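Local structure of hydroquinone dioxygenase large subunit (Pseudomonas sp., 4ZXA) at residues R68-D73 against V83-V88; W76-G81 against A127-I132. The protein is the large subunit of a two-subunit dioxygenase that opens the ring of hydroquinone with molecular oxygen, using an iron(II) ion in a cupin-type site. One frame throughout, in Å; residues are numbered along the deposited sequence. Where two conformers were deposited one is given.

Interaction 1: R68-D73 against V83-V88; sequences RAMMRD and VNFDHV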
# COMPACT_ATOMS: atom_id res chain seq x y z
N ARG E 68 -9.25 7.52 0.65
CA ARG E 68 -8.93 7.97 2.00
C ARG E 68 -8.06 9.23 1.92
O ARG E 68 -8.26 10.20 2.67
CB ARG E 68 -8.20 6.89 2.80
CG ARG E 68 -8.97 5.59 2.98
CD ARG E 68 -8.31 4.68 4.01
NE ARG E 68 -8.83 3.32 3.93
CZ ARG E 68 -8.20 2.31 3.34
NH1 ARG E 68 -7.00 2.49 2.79
NH2 ARG E 68 -8.77 1.11 3.31
N ALA E 69 -7.12 9.22 0.98
CA ALA E 69 -6.19 10.35 0.83
C ALA E 69 -6.92 11.61 0.41
O ALA E 69 -6.73 12.66 1.01
CB ALA E 69 -5.09 10.02 -0.16
N MET E 70 -7.76 11.50 -0.61
CA MET E 70 -8.44 12.68 -1.15
C MET E 70 -9.44 13.18 -0.14
O MET E 70 -9.67 14.39 -0.02
CB MET E 70 -9.16 12.38 -2.48
CG MET E 70 -9.97 13.57 -3.00
SD MET E 70 -10.48 13.40 -4.72
CE MET E 70 -8.88 13.55 -5.54
N MET E 71 -10.03 12.24 0.59
CA MET E 71 -10.95 12.60 1.67
C MET E 71 -10.26 13.48 2.68
O MET E 71 -10.86 14.44 3.16
CB MET E 71 -11.49 11.36 2.37
CG MET E 71 -12.45 11.70 3.48
SD MET E 71 -14.08 12.14 2.89
CE MET E 71 -14.18 13.88 3.32
N ARG E 72 -9.01 13.18 3.02
CA ARG E 72 -8.30 14.02 3.98
C ARG E 72 -8.02 15.37 3.34
O ARG E 72 -8.25 16.41 3.96
CB ARG E 72 -7.00 13.36 4.50
CG ARG E 72 -7.20 12.06 5.33
CD ARG E 72 -8.35 12.21 6.30
NE ARG E 72 -8.60 11.05 7.15
CZ ARG E 72 -9.14 9.91 6.72
NH1 ARG E 72 -9.45 9.75 5.43
NH2 ARG E 72 -9.36 8.92 7.57
N ASP E 73 -7.54 15.36 2.10
CA ASP E 73 -7.17 16.62 1.43
C ASP E 73 -8.36 17.57 1.37
O ASP E 73 -8.20 18.79 1.51
CB ASP E 73 -6.62 16.38 0.02
CG ASP E 73 -5.41 17.26 -0.29
OD1 ASP E 73 -5.02 18.10 0.55
OD2 ASP E 73 -4.85 17.09 -1.39
N VAL E 83 0.80 17.39 0.81
CA VAL E 83 -0.01 16.24 1.14
C VAL E 83 0.15 15.19 0.03
O VAL E 83 -0.31 15.37 -1.10
CB VAL E 83 -1.47 16.66 1.25
CG1 VAL E 83 -2.35 15.46 1.56
CG2 VAL E 83 -1.64 17.77 2.30
N ASN E 84 0.85 14.10 0.34
CA ASN E 84 1.15 13.10 -0.66
C ASN E 84 0.22 11.90 -0.57
O ASN E 84 0.10 11.27 0.50
CB ASN E 84 2.60 12.65 -0.56
CG ASN E 84 3.57 13.78 -0.79
OD1 ASN E 84 4.08 14.38 0.16
ND2 ASN E 84 3.85 14.08 -2.04
N PHE E 85 -0.44 11.60 -1.69
CA PHE E 85 -1.37 10.49 -1.79
C PHE E 85 -0.52 9.24 -1.80
O PHE E 85 -0.90 8.21 -1.27
CB PHE E 85 -2.13 10.56 -3.10
CG PHE E 85 -3.27 11.52 -3.09
CD1 PHE E 85 -3.18 12.72 -2.42
CD2 PHE E 85 -4.45 11.22 -3.77
CE1 PHE E 85 -4.24 13.63 -2.42
CE2 PHE E 85 -5.52 12.10 -3.78
CZ PHE E 85 -5.41 13.32 -3.10
N ASP E 86 0.63 9.36 -2.44
CA ASP E 86 1.62 8.30 -2.50
C ASP E 86 2.87 8.94 -3.08
O ASP E 86 2.94 10.15 -3.20
CB ASP E 86 1.12 7.08 -3.31
CG ASP E 86 1.10 7.33 -4.82
OD1 ASP E 86 1.54 8.40 -5.31
OD2 ASP E 86 0.64 6.41 -5.55
N HIS E 87 3.87 8.14 -3.42
CA HIS E 87 5.16 8.70 -3.81
C HIS E 87 5.17 9.36 -5.19
O HIS E 87 6.22 9.82 -5.65
CB HIS E 87 6.27 7.66 -3.67
CG HIS E 87 6.53 7.26 -2.25
ND1 HIS E 87 5.85 6.24 -1.63
CD2 HIS E 87 7.39 7.76 -1.33
CE1 HIS E 87 6.28 6.12 -0.38
NE2 HIS E 87 7.22 7.03 -0.18
N VAL E 88 4.02 9.41 -5.84
CA VAL E 88 3.91 10.09 -7.12
C VAL E 88 2.97 11.29 -7.07
O VAL E 88 3.32 12.36 -7.55
CB VAL E 88 3.45 9.11 -8.22
CG1 VAL E 88 3.26 9.84 -9.54
CG2 VAL E 88 4.46 7.99 -8.37
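Ala69 and Phe85 meet where helix 63-75 comes nearest to the chain leaving strand 82-84. The methyl CB of Ala69 stands over one face of the Phe85 ring, 3.9 Å from its centroid and 15° off the ring normal. This is a CH-pi contact, displaced a little toward the rim, and the nearest ring atom is CG, at 3.8 Å from Ala69 CB. Further along the ring, Met70 comes in obliquely. Its CA lies 3.7 Å from Phe85 CZ, and its CB is 3.9 Å from Phe85 CE2. The small alanine lets the backbones come close, with the CA atoms of Ala69 and Phe85 only 5.5 Å apart. Phe66, one turn earlier on the same helix, meets the Phe85 ring edge-to-face. The contact joins helix 63-75 to the end of strand 82-84, in the eight-stranded antiparallel sheet, where this strand runs between strands 89-93 and 251-257. Asp73 lies at the ring edge. Its OD2 is 3.7 Å from Phe85 CE1 in the ring plane, and the carboxylate plane is turned 66° from the ring. The other oxygen, OD1, rests 3.8 Å from CG2 of Val83. Both Val83 methyls lie against this oxygen. The buried carboxylate is not left to apolar neighbours alone, since Asp73 OD2 hydrogen-bonds Thr91 OG1 on strand 89-93. Beyond Phe85 the chain turns away from the helix toward solvent. Asp86 and Val88 are partly exposed and His87 is exposed, and none of the three touches 68-73. This looser side holds an Asx turn, in which Val88 N donates to Asp86 OD1 over 2.7 Å, from above the carboxylate plane. Asp86 OD1 also accepts from Ile89 N, and Asp86 OD2 is hydrogen-bonded to His59 NE2.

Interaction 2: W76-G81 against A127-I132; sequences WGFFYG and ATFKAI. With H8N (4-hydroxybenzonitrile), chain J.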
# COMPACT_ATOMS: atom_id res chain seq x y z
N TRP E 76 -9.41 18.76 5.01
CA TRP E 76 -8.40 19.63 5.63
C TRP E 76 -8.21 20.93 4.85
O TRP E 76 -7.41 21.77 5.24
CB TRP E 76 -7.04 18.91 5.72
CG TRP E 76 -7.05 17.64 6.50
CD1 TRP E 76 -8.04 17.20 7.33
CD2 TRP E 76 -6.04 16.63 6.51
NE1 TRP E 76 -7.70 15.98 7.86
CE2 TRP E 76 -6.48 15.61 7.37
CE3 TRP E 76 -4.80 16.49 5.87
CZ2 TRP E 76 -5.72 14.47 7.62
CZ3 TRP E 76 -4.06 15.36 6.11
CH2 TRP E 76 -4.52 14.36 6.98
N GLY E 77 -8.92 21.09 3.74
CA GLY E 77 -8.75 22.27 2.92
C GLY E 77 -7.35 22.34 2.37
O GLY E 77 -6.78 23.43 2.20
N PHE E 78 -6.79 21.17 2.08
CA PHE E 78 -5.44 21.03 1.53
C PHE E 78 -4.33 21.28 2.54
O PHE E 78 -3.16 21.33 2.19
CB PHE E 78 -5.28 21.85 0.23
CG PHE E 78 -6.24 21.42 -0.84
CD1 PHE E 78 -6.00 20.26 -1.57
CD2 PHE E 78 -7.40 22.14 -1.10
CE1 PHE E 78 -6.89 19.82 -2.56
CE2 PHE E 78 -8.29 21.73 -2.08
CZ PHE E 78 -8.04 20.56 -2.82
N PHE E 79 -4.72 21.43 3.80
CA PHE E 79 -3.76 21.39 4.89
C PHE E 79 -2.67 22.45 4.71
O PHE E 79 -2.96 23.58 4.32
CB PHE E 79 -3.15 19.99 4.96
CG PHE E 79 -2.71 19.58 6.35
CD1 PHE E 79 -3.18 20.24 7.46
CD2 PHE E 79 -1.82 18.53 6.52
CE1 PHE E 79 -2.78 19.87 8.75
CE2 PHE E 79 -1.41 18.15 7.80
CZ PHE E 79 -1.88 18.81 8.91
N TYR E 80 -1.43 22.07 5.00
CA TYR E 80 -0.27 22.95 4.83
C TYR E 80 0.78 22.12 4.14
O TYR E 80 0.74 20.90 4.23
CB TYR E 80 0.29 23.40 6.19
CG TYR E 80 -0.74 24.03 7.05
CD1 TYR E 80 -1.06 25.36 6.90
CD2 TYR E 80 -1.45 23.28 7.97
CE1 TYR E 80 -2.04 25.96 7.68
CE2 TYR E 80 -2.44 23.86 8.75
CZ TYR E 80 -2.73 25.20 8.60
OH TYR E 80 -3.70 25.78 9.38
N GLY E 81 1.75 22.75 3.50
CA GLY E 81 2.84 22.00 2.90
C GLY E 81 2.37 20.96 1.89
O GLY E 81 1.41 21.19 1.14
N ALA E 127 -13.71 21.85 -5.75
CA ALA E 127 -14.98 21.44 -6.33
C ALA E 127 -14.81 20.14 -7.09
O ALA E 127 -15.61 19.21 -6.95
CB ALA E 127 -15.53 22.53 -7.24
N THR E 128 -13.75 20.07 -7.89
CA THR E 128 -13.42 18.84 -8.59
C THR E 128 -13.23 17.69 -7.62
O THR E 128 -13.79 16.61 -7.82
CB THR E 128 -12.15 19.01 -9.45
OG1 THR E 128 -12.29 20.16 -10.28
CG2 THR E 128 -11.92 17.77 -10.31
N PHE E 129 -12.45 17.90 -6.57
CA PHE E 129 -12.21 16.84 -5.59
C PHE E 129 -13.48 16.35 -4.88
O PHE E 129 -13.69 15.15 -4.73
CB PHE E 129 -11.14 17.25 -4.56
CG PHE E 129 -9.73 17.06 -5.03
CD1 PHE E 129 -9.43 16.97 -6.39
CD2 PHE E 129 -8.69 16.95 -4.12
CE1 PHE E 129 -8.12 16.79 -6.83
CE2 PHE E 129 -7.38 16.77 -4.53
CZ PHE E 129 -7.09 16.70 -5.89
N LYS E 130 -14.33 17.28 -4.45
CA LYS E 130 -15.58 16.88 -3.79
C LYS E 130 -16.41 16.05 -4.75
O LYS E 130 -17.06 15.09 -4.35
CB LYS E 130 -16.37 18.10 -3.33
CG LYS E 130 -15.71 18.86 -2.18
CD LYS E 130 -16.69 19.79 -1.49
CE LYS E 130 -16.07 20.42 -0.26
NZ LYS E 130 -17.07 21.06 0.64
N ALA E 131 -16.37 16.43 -6.02
CA ALA E 131 -17.15 15.75 -7.04
C ALA E 131 -16.60 14.35 -7.28
O ALA E 131 -17.36 13.40 -7.55
CB ALA E 131 -17.16 16.57 -8.35
N ILE E 132 -15.28 14.20 -7.18
CA ILE E 132 -14.66 12.89 -7.33
C ILE E 132 -15.06 11.96 -6.18
O ILE E 132 -15.49 10.82 -6.40
CB ILE E 132 -13.13 12.98 -7.50
CG1 ILE E 132 -12.77 13.65 -8.83
CG2 ILE E 132 -12.49 11.59 -7.43
CD1 ILE E 132 -11.34 14.06 -8.93
NAA H8N J . 0.87 16.01 9.71
CAC H8N J . -0.06 15.52 10.15
CAI H8N J . -1.26 14.88 10.77
CAF H8N J . -1.10 14.19 11.96
CAD H8N J . -2.19 13.57 12.57
CAH H8N J . -3.42 13.68 11.95
OAB H8N J . -4.50 13.06 12.53
CAE H8N J . -3.59 14.37 10.75
CAG H8N J . -2.50 14.98 10.16
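Phe78 and Phe129 present their rings to each other obliquely, as neither a stack nor an edge-to-face pair. The planes are inclined at 52° and the centroids lie 5.6 Å apart. At the edge of the Phe78 ring, close to its plane, sits CE2 of Phe129, 3.7 Å from Phe78 CE1. Seen from the Phe129 ring, the same Phe78 corner arrives neither over the face nor at the edge. Phe79 has the nitrile nitrogen of 4-hydroxybenzonitrile at its ring edge, in plane, with Phe79 CE2 3.7 Å from NAA of the ligand. The indole of Trp76 meets the ligand ring obliquely, and its CZ2 is 3.8 Å from ligand atom CAE. The contact between the two segments is small and buried, and it is made entirely by the two phenylalanines. Met70 and Val74 of helix 63-75 also touch Phe129, while Thr91 and Asn93 of strand 89-93 touch Phe78. Gly77 leaves the helix with positive phi in a Schellman motif, and Trp76 to Phe79 form a type I' turn, closed by Phe79 N donating to Trp76 O at 3.1 Å. The turn sends the CB atoms of Phe78 and Phe79 apart, and the torsions complete the separation. Phe79 holds its CG anti to the backbone N (chi1 -151°), whereas Phe78 has its CG anti to the carbonyl carbon (chi1 -60°). One ring reaches the ligand and the other helix 122-136. The Phe79 ring also meets that of His256, which binds the cadmium ion and whose NE2 is hydrogen-bonded to Tyr80 O. Trp76 and Phe79 belong to the aromatic wall of the ligand pocket beside the metal, in a cupin-type dioxygenase.

After the strands of the N-terminal five-stranded sheet, the chain enters helix 63-75, which carries 68-73, and then turns through 76-81 into strand 82-84. Interaction 1 closes this short helix-turn-strand loop, with nine residues between its segments. Interaction 2 starts inside that loop and reaches forward over 45 residues to helix 122-136, so the two contacts cross rather than nest. They adjoin in space: Met70 CE packs 3.6 Å from Phe129 CD1, and Asp73 O probably accepts a hydrogen bond from Phe78 N. Together they tie helix 63-75, helix 122-136 and the eight-stranded sheet to the turn that lines the ligand pocket.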